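Side-chain contacts in meso-diaminopimelate dehydrogenase (Clostridium tetani, PDB 3WGY), which catalyses the reversible NADP+-dependent oxidative deamination of meso-2,6-diaminopimelate, here in an engineered form crystallised with the 2-oxo acid 4-methyl-2-oxovalerate: residues Ser54-Tyr59 / Pro81-Gln86; Phe87-Ser92 / Glu104-Ile109. The protein carries 6 engineered substitutions. All blocks are in the same frame, centred on the assembly; numbering follows the deposited sequence.

Interaction 1 of 2, residues Ser54-Tyr59 / Pro81-Gln86; sequences SRLELY and PMIASQ
L56 and I83 bring their apolar ends together over the parallel sheet of what is, by its strand order, a Rossmann-type domain. L56 sits in the connection between strands 50-52 and 65-68, I83 on helix 80-84, which follows strand 65-68. The two side chains cross at about a right angle, with methyl CD2 of L56 against methyl CD1 of I83; the modelled approach is too close for two carbons, so only the pairing should be trusted. Their backbones are well apart, L56 CA to I83 CA measuring 8.5 Å, and the branched tips bridge the difference. L56 reaches across because its CG lies opposite the backbone N (chi1 178°), while I83 gets there through its CD1 end. Both side chains also touch M66 of strand 65-68, and I83 adds L68, so this is a buried apolar layer on the sheet.

Towards the solvent, Q86 completes the contact. Its extended chain carries the amide to the CB side of E57, where the touch is van der Waals and no hydrogen bond crosses; the CA atoms of E57 and Q86 are 7.2 Å apart. The E57 carboxylate leads away from the helix.

Backbone hydrogen bonds inside each segment set the positions of the CA atoms from which these side chains start. Q86 N bonds to I83 O at 2.9 Å. In 54-59 the Y59 ring packs edge-to-face with F35, and Y59 N gives a hydrogen bond to L56 O, also 2.9 Å.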
ATOM      1  N   SER B  54      18.953 -31.356  12.246  1.00 30.57           N
ATOM      2  CA  SER B  54      19.424 -31.713  13.587  1.00 32.25           C
ATOM      3  C   SER B  54      20.577 -30.830  14.057  1.00 32.79           C
ATOM      4  O   SER B  54      20.867 -30.762  15.253  1.00 33.55           O
ATOM      5  CB  SER B  54      19.876 -33.172  13.620  1.00 30.92           C
ATOM      6  OG  SER B  54      20.894 -33.390  12.658  1.00 32.01           O
ATOM      7  N   ARG B  55      21.240 -30.164  13.118  1.00 34.31           N
ATOM      8  CA  ARG B  55      22.370 -29.300  13.449  1.00 36.40           C
ATOM      9  C   ARG B  55      22.009 -27.819  13.414  1.00 38.83           C
ATOM     10  O   ARG B  55      22.887 -26.960  13.311  1.00 39.75           O
ATOM     11  CB  ARG B  55      23.536 -29.571  12.498  1.00 35.82           C
ATOM     12  CG  ARG B  55      24.137 -30.964  12.670  1.00 38.10           C
ATOM     13  CD  ARG B  55      24.986 -31.359  11.486  1.00 39.05           C
ATOM     14  NE  ARG B  55      26.214 -30.580  11.353  1.00 39.33           N
ATOM     15  CZ  ARG B  55      27.293 -30.728  12.119  1.00 37.79           C
ATOM     16  NH1 ARG B  55      27.310 -31.626  13.095  1.00 38.13           N
ATOM     17  NH2 ARG B  55      28.368 -29.990  11.890  1.00 36.69           N
ATOM     18  N   LEU B  56      20.716 -27.523  13.503  1.00 40.30           N
ATOM     19  CA  LEU B  56      20.255 -26.141  13.487  1.00 41.60           C
ATOM     20  C   LEU B  56      20.877 -25.362  14.639  1.00 43.06           C
ATOM     21  O   LEU B  56      21.402 -24.265  14.453  1.00 42.54           O
ATOM     22  CB  LEU B  56      18.736 -26.093  13.616  1.00 44.92           C
ATOM     23  CG  LEU B  56      18.150 -24.684  13.651  1.00 44.20           C
ATOM     24  CD1 LEU B  56      18.537 -23.950  12.389  1.00 44.60           C
ATOM     25  CD2 LEU B  56      16.652 -24.767  13.781  1.00 45.79           C
ATOM     26  N   GLU B  57      20.806 -25.946  15.830  1.00 42.98           N
ATOM     27  CA  GLU B  57      21.346 -25.348  17.044  1.00 45.20           C
ATOM     28  C   GLU B  57      22.790 -24.856  16.912  1.00 44.68           C
ATOM     29  O   GLU B  57      23.187 -23.895  17.567  1.00 46.16           O
ATOM     30  CB  GLU B  57      21.269 -26.365  18.178  1.00 50.40           C
ATOM     31  CG  GLU B  57      21.785 -27.749  17.780  1.00 57.08           C
ATOM     32  CD  GLU B  57      21.801 -28.736  18.938  1.00 61.03           C
ATOM     33  OE1 GLU B  57      22.125 -29.920  18.704  1.00 62.21           O
ATOM     34  OE2 GLU B  57      21.495 -28.329  20.081  1.00 63.51           O
ATOM     35  N   LEU B  58      23.572 -25.514  16.066  1.00 41.54           N
ATOM     36  CA  LEU B  58      24.972 -25.149  15.881  1.00 41.61           C
ATOM     37  C   LEU B  58      25.177 -23.831  15.151  1.00 42.49           C
ATOM     38  O   LEU B  58      26.295 -23.311  15.092  1.00 42.99           O
ATOM     39  CB  LEU B  58      25.699 -26.261  15.116  1.00 38.56           C
ATOM     40  CG  LEU B  58      25.622 -27.634  15.782  1.00 36.51           C
ATOM     41  CD1 LEU B  58      26.273 -28.699  14.900  1.00 35.47           C
ATOM     42  CD2 LEU B  58      26.298 -27.558  17.140  1.00 36.95           C
ATOM     43  N   TYR B  59      24.103 -23.284  14.600  1.00 43.36           N
ATOM     44  CA  TYR B  59      24.209 -22.045  13.848  1.00 45.04           C
ATOM     45  C   TYR B  59      23.662 -20.801  14.553  1.00 45.64           C
ATOM     46  O   TYR B  59      23.404 -19.783  13.908  1.00 45.09           O
ATOM     47  CB  TYR B  59      23.537 -22.237  12.479  1.00 43.75           C
ATOM     48  CG  TYR B  59      24.293 -23.193  11.580  1.00 43.92           C
ATOM     49  CD1 TYR B  59      24.315 -24.567  11.844  1.00 43.10           C
ATOM     50  CD2 TYR B  59      25.046 -22.716  10.502  1.00 41.96           C
ATOM     51  CE1 TYR B  59      25.073 -25.442  11.057  1.00 43.86           C
ATOM     52  CE2 TYR B  59      25.807 -23.579   9.713  1.00 42.74           C
ATOM     53  CZ  TYR B  59      25.818 -24.941   9.997  1.00 42.76           C
ATOM     54  OH  TYR B  59      26.580 -25.791   9.231  1.00 42.89           O
ATOM     55  N   PRO B  81       8.062 -21.975  17.106  1.00 69.05           N
ATOM     56  CA  PRO B  81       8.405 -21.913  18.527  1.00 67.37           C
ATOM     57  C   PRO B  81       9.779 -22.489  18.857  1.00 66.01           C
ATOM     58  O   PRO B  81      10.512 -21.936  19.676  1.00 65.22           O
ATOM     59  CB  PRO B  81       7.278 -22.706  19.171  1.00 67.09           C
ATOM     60  CG  PRO B  81       6.119 -22.313  18.338  1.00 67.71           C
ATOM     61  CD  PRO B  81       6.680 -22.468  16.948  1.00 68.03           C
ATOM     62  N   MET B  82      10.124 -23.599  18.220  1.00 64.95           N
ATOM     63  CA  MET B  82      11.405 -24.238  18.469  1.00 63.98           C
ATOM     64  C   MET B  82      12.577 -23.423  17.933  1.00 62.13           C
ATOM     65  O   MET B  82      13.655 -23.410  18.535  1.00 63.05           O
ATOM     66  CB  MET B  82      11.426 -25.638  17.859  1.00 67.58           C
ATOM     67  CG  MET B  82      10.272 -26.535  18.302  1.00 71.77           C
ATOM     68  SD  MET B  82       9.914 -26.488  20.087  1.00 75.97           S
ATOM     69  CE  MET B  82      11.478 -27.067  20.787  1.00 74.74           C
ATOM     70  N   ILE B  83      12.377 -22.745  16.804  1.00 57.95           N
ATOM     71  CA  ILE B  83      13.435 -21.930  16.209  1.00 54.99           C
ATOM     72  C   ILE B  83      13.524 -20.567  16.894  1.00 52.87           C
ATOM     73  O   ILE B  83      14.608 -19.995  17.019  1.00 50.83           O
ATOM     74  CB  ILE B  83      13.186 -21.655  14.704  1.00 54.89           C
ATOM     75  CG1 ILE B  83      12.666 -22.910  14.004  1.00 56.39           C
ATOM     76  CG2 ILE B  83      14.482 -21.165  14.051  1.00 55.29           C
ATOM     77  CD1 ILE B  83      13.596 -24.090  14.047  1.00 53.92           C
ATOM     78  N   ALA B  84      12.378 -20.046  17.323  1.00 51.03           N
ATOM     79  CA  ALA B  84      12.322 -18.739  17.971  1.00 51.11           C
ATOM     80  C   ALA B  84      13.181 -18.644  19.226  1.00 51.46           C
ATOM     81  O   ALA B  84      13.695 -17.573  19.547  1.00 51.16           O
ATOM     82  CB  ALA B  84      10.875 -18.381  18.305  1.00 50.35           C
ATOM     83  N   SER B  85      13.331 -19.758  19.939  1.00 51.39           N
ATOM     84  CA  SER B  85      14.136 -19.772  21.155  1.00 51.07           C
ATOM     85  C   SER B  85      15.616 -19.702  20.841  1.00 49.78           C
ATOM     86  O   SER B  85      16.441 -19.587  21.745  1.00 51.68           O
ATOM     87  CB  SER B  85      13.872 -21.044  21.962  1.00 52.25           C
ATOM     88  OG  SER B  85      12.559 -21.058  22.490  1.00 57.59           O
ATOM     89  N   GLN B  86      15.957 -19.759  19.562  1.00 48.10           N
ATOM     90  CA  GLN B  86      17.358 -19.743  19.175  1.00 46.22           C
ATOM     91  C   GLN B  86      17.716 -18.692  18.140  1.00 45.68           C
ATOM     92  O   GLN B  86      18.880 -18.308  18.029  1.00 44.70           O
ATOM     93  CB  GLN B  86      17.747 -21.123  18.650  1.00 48.39           C
ATOM     94  CG  GLN B  86      17.450 -22.249  19.626  1.00 51.79           C
ATOM     95  CD  GLN B  86      17.598 -23.624  19.001  1.00 54.13           C
ATOM     96  OE1 GLN B  86      16.865 -23.983  18.076  1.00 55.65           O
ATOM     97  NE2 GLN B  86      18.549 -24.401  19.506  1.00 56.96           N
TER

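Interaction 2 of 2, residues Phe87-Ser92 / Glu104-Ile109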
ATOM      1  N   PHE B  87      16.733 -18.233  17.372  1.00 43.59           N
ATOM      2  CA  PHE B  87      17.005 -17.225  16.350  1.00 41.68           C
ATOM      3  C   PHE B  87      15.865 -16.235  16.237  1.00 40.39           C
ATOM      4  O   PHE B  87      14.786 -16.452  16.781  1.00 38.89           O
ATOM      5  CB  PHE B  87      17.187 -17.867  14.964  1.00 41.27           C
ATOM      6  CG  PHE B  87      18.183 -18.996  14.927  1.00 41.72           C
ATOM      7  CD1 PHE B  87      17.847 -20.254  15.406  1.00 41.34           C
ATOM      8  CD2 PHE B  87      19.455 -18.800  14.398  1.00 41.88           C
ATOM      9  CE1 PHE B  87      18.767 -21.307  15.361  1.00 41.67           C
ATOM     10  CE2 PHE B  87      20.377 -19.844  14.349  1.00 43.17           C
ATOM     11  CZ  PHE B  87      20.031 -21.099  14.831  1.00 41.10           C
ATOM     12  N   ASN B  88      16.118 -15.132  15.540  1.00 40.67           N
ATOM     13  CA  ASN B  88      15.069 -14.153  15.291  1.00 38.52           C
ATOM     14  C   ASN B  88      14.395 -14.831  14.111  1.00 36.32           C
ATOM     15  O   ASN B  88      15.079 -15.330  13.224  1.00 36.73           O
ATOM     16  CB  ASN B  88      15.659 -12.816  14.856  1.00 38.87           C
ATOM     17  CG  ASN B  88      16.483 -12.165  15.939  1.00 38.35           C
ATOM     18  OD1 ASN B  88      16.026 -12.004  17.067  1.00 39.18           O
ATOM     19  ND2 ASN B  88      17.701 -11.773  15.598  1.00 38.78           N
ATOM     20  N   THR B  89      13.074 -14.873  14.081  1.00 34.49           N
ATOM     21  CA  THR B  89      12.426 -15.568  12.981  1.00 34.29           C
ATOM     22  C   THR B  89      11.454 -14.761  12.145  1.00 33.53           C
ATOM     23  O   THR B  89      10.971 -13.711  12.562  1.00 33.36           O
ATOM     24  CB  THR B  89      11.670 -16.784  13.491  1.00 32.84           C
ATOM     25  OG1 THR B  89      10.609 -16.349  14.352  1.00 32.61           O
ATOM     26  CG2 THR B  89      12.609 -17.704  14.255  1.00 32.10           C
ATOM     27  N   VAL B  90      11.184 -15.283  10.953  1.00 32.62           N
ATOM     28  CA  VAL B  90      10.250 -14.697  10.009  1.00 32.80           C
ATOM     29  C   VAL B  90       9.444 -15.862   9.447  1.00 33.75           C
ATOM     30  O   VAL B  90      10.017 -16.827   8.940  1.00 33.83           O
ATOM     31  CB  VAL B  90      10.981 -13.985   8.839  1.00 33.17           C
ATOM     32  CG1 VAL B  90       9.993 -13.678   7.717  1.00 29.87           C
ATOM     33  CG2 VAL B  90      11.624 -12.693   9.326  1.00 29.53           C
ATOM     34  N   ASP B  91       8.120 -15.792   9.556  1.00 35.84           N
ATOM     35  CA  ASP B  91       7.279 -16.855   9.016  1.00 39.33           C
ATOM     36  C   ASP B  91       6.065 -16.290   8.287  1.00 39.88           C
ATOM     37  O   ASP B  91       5.764 -15.094   8.375  1.00 39.80           O
ATOM     38  CB  ASP B  91       6.822 -17.822  10.117  1.00 39.77           C
ATOM     39  CG  ASP B  91       5.797 -17.214  11.057  1.00 42.39           C
ATOM     40  OD1 ASP B  91       4.802 -16.633  10.569  1.00 42.70           O
ATOM     41  OD2 ASP B  91       5.977 -17.332  12.292  1.00 42.50           O
ATOM     42  N   SER B  92       5.360 -17.158   7.571  1.00 39.87           N
ATOM     43  CA  SER B  92       4.189 -16.743   6.813  1.00 40.66           C
ATOM     44  C   SER B  92       2.938 -17.480   7.272  1.00 41.11           C
ATOM     45  O   SER B  92       2.047 -17.762   6.470  1.00 40.17           O
ATOM     46  CB  SER B  92       4.430 -17.010   5.332  1.00 39.73           C
ATOM     47  OG  SER B  92       4.800 -18.368   5.145  1.00 38.54           O
ATOM     48  N   GLU B 104       0.679 -15.059  20.444  1.00 51.75           N
ATOM     49  CA  GLU B 104       0.983 -15.246  21.860  1.00 53.38           C
ATOM     50  C   GLU B 104       2.117 -16.242  22.066  1.00 52.08           C
ATOM     51  O   GLU B 104       3.077 -15.955  22.780  1.00 50.63           O
ATOM     52  CB  GLU B 104      -0.257 -15.727  22.618  1.00 56.56           C
ATOM     53  CG  GLU B 104      -1.369 -14.700  22.718  1.00 61.00           C
ATOM     54  CD  GLU B 104      -0.918 -13.409  23.382  1.00 63.49           C
ATOM     55  OE1 GLU B 104      -0.431 -13.463  24.534  1.00 65.57           O
ATOM     56  OE2 GLU B 104      -1.054 -12.339  22.749  1.00 64.31           O
ATOM     57  N   ARG B 105       2.002 -17.407  21.430  1.00 52.66           N
ATOM     58  CA  ARG B 105       3.011 -18.459  21.551  1.00 52.69           C
ATOM     59  C   ARG B 105       4.398 -17.941  21.179  1.00 52.29           C
ATOM     60  O   ARG B 105       5.358 -18.074  21.946  1.00 49.92           O
ATOM     61  CB  ARG B 105       2.652 -19.650  20.647  1.00 56.05           C
ATOM     62  CG  ARG B 105       3.660 -20.810  20.690  1.00 59.12           C
ATOM     63  CD  ARG B 105       3.141 -21.989  21.524  1.00 62.74           C
ATOM     64  NE  ARG B 105       4.206 -22.687  22.251  1.00 63.95           N
ATOM     65  CZ  ARG B 105       4.880 -23.743  21.802  1.00 64.38           C
ATOM     66  NH1 ARG B 105       4.614 -24.260  20.607  1.00 64.55           N
ATOM     67  NH2 ARG B 105       5.831 -24.285  22.556  1.00 64.72           N
ATOM     68  N   MET B 106       4.499 -17.352  19.993  1.00 50.63           N
ATOM     69  CA  MET B 106       5.772 -16.829  19.517  1.00 49.46           C
ATOM     70  C   MET B 106       6.270 -15.648  20.347  1.00 48.79           C
ATOM     71  O   MET B 106       7.477 -15.461  20.500  1.00 48.43           O
ATOM     72  CB  MET B 106       5.646 -16.411  18.053  1.00 49.00           C
ATOM     73  CG  MET B 106       5.317 -17.551  17.112  1.00 45.21           C
ATOM     74  SD  MET B 106       6.637 -18.758  17.034  1.00 44.22           S
ATOM     75  CE  MET B 106       7.784 -17.985  15.910  1.00 43.48           C
ATOM     76  N   ASP B 107       5.341 -14.857  20.876  1.00 49.58           N
ATOM     77  CA  ASP B 107       5.698 -13.693  21.682  1.00 51.02           C
ATOM     78  C   ASP B 107       6.401 -14.119  22.967  1.00 52.12           C
ATOM     79  O   ASP B 107       7.452 -13.581  23.318  1.00 51.90           O
ATOM     80  CB  ASP B 107       4.446 -12.872  22.012  1.00 49.61           C
ATOM     81  CG  ASP B 107       4.779 -11.531  22.649  1.00 49.59           C
ATOM     82  OD1 ASP B 107       5.699 -10.845  22.152  1.00 49.98           O
ATOM     83  OD2 ASP B 107       4.114 -11.156  23.641  1.00 50.74           O
ATOM     84  N   GLU B 108       5.823 -15.094  23.662  1.00 53.09           N
ATOM     85  CA  GLU B 108       6.410 -15.595  24.898  1.00 54.98           C
ATOM     86  C   GLU B 108       7.819 -16.127  24.647  1.00 53.00           C
ATOM     87  O   GLU B 108       8.782 -15.692  25.274  1.00 52.71           O
ATOM     88  CB  GLU B 108       5.540 -16.709  25.485  1.00 57.96           C
ATOM     89  CG  GLU B 108       6.315 -17.971  25.865  1.00 63.78           C
ATOM     90  CD  GLU B 108       5.437 -19.034  26.485  1.00 66.71           C
ATOM     91  OE1 GLU B 108       4.934 -18.801  27.606  1.00 68.96           O
ATOM     92  OE2 GLU B 108       5.246 -20.096  25.851  1.00 68.18           O
ATOM     93  N   ILE B 109       7.923 -17.073  23.719  1.00 51.52           N
ATOM     94  CA  ILE B 109       9.198 -17.688  23.378  1.00 50.83           C
ATOM     95  C   ILE B 109      10.231 -16.672  22.915  1.00 50.07           C
ATOM     96  O   ILE B 109      11.398 -16.750  23.298  1.00 48.33           O
ATOM     97  CB  ILE B 109       9.003 -18.743  22.279  1.00 51.95           C
ATOM     98  CG1 ILE B 109       8.014 -19.806  22.766  1.00 52.66           C
ATOM     99  CG2 ILE B 109      10.337 -19.369  21.921  1.00 51.57           C
ATOM    100  CD1 ILE B 109       7.273 -20.519  21.659  1.00 52.60           C
TER
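M106 points its thioether at strand 88-90, and its terminal methyl does all the touching. CE lies 3.6 Å from OG1 of T89 and 4.1 Å from OD2 of D91, in plain van der Waals contact with two polar side chains of segment 87-92 that both point toward the helix. The methionine and threonine side chains meet at a slant, whereas D91 and M106 come at each other from opposite directions. Bends at chi2 (-65°) and chi3 (-80°) fold the methionine, and its CE reaches both T89 and D91.

The oxygens beside this methyl are already engaged. T89 OG1 shares a hydrogen bond with S117 OG on the next strand. D91 is gripped more firmly: OD1 takes the backbone N-H groups of F93 and S120, and OD2 is bonded to H102 NE2, further back on the methionine's own helix. Those bonds fix the carboxylate's rotation in a buried setting, and the M106 methyl lies beside it. P81 of helix 80-84 also touches M106. Strand 88-90, helix 99-113 and strand 116-118 form a beta-alpha-beta unit, and this is the helix-on-sheet packing of a Rossmann-type domain.

Overall arrangement
Interactions 1 and 2 follow one another along the chain, the second opening where the first closes, and their centres lie about 12 Å apart in the same parallel-sheet domain. Helix 80-84 links them: the end of I83 meets 54-59, while P81 touches helix 99-113, its CG 3.3 Å from NH1 of R105. A second link is made by CE2 of F87, 3.1 Å from O of Y59. Neither contact includes a residue of the pocket that holds 4-methyl-2-oxovalerate, lined by S153, the engineered L154, G155 and H156. Both instead build the Rossmann-type half of the enzyme, which in this family probably carries the nicotinamide cofactor.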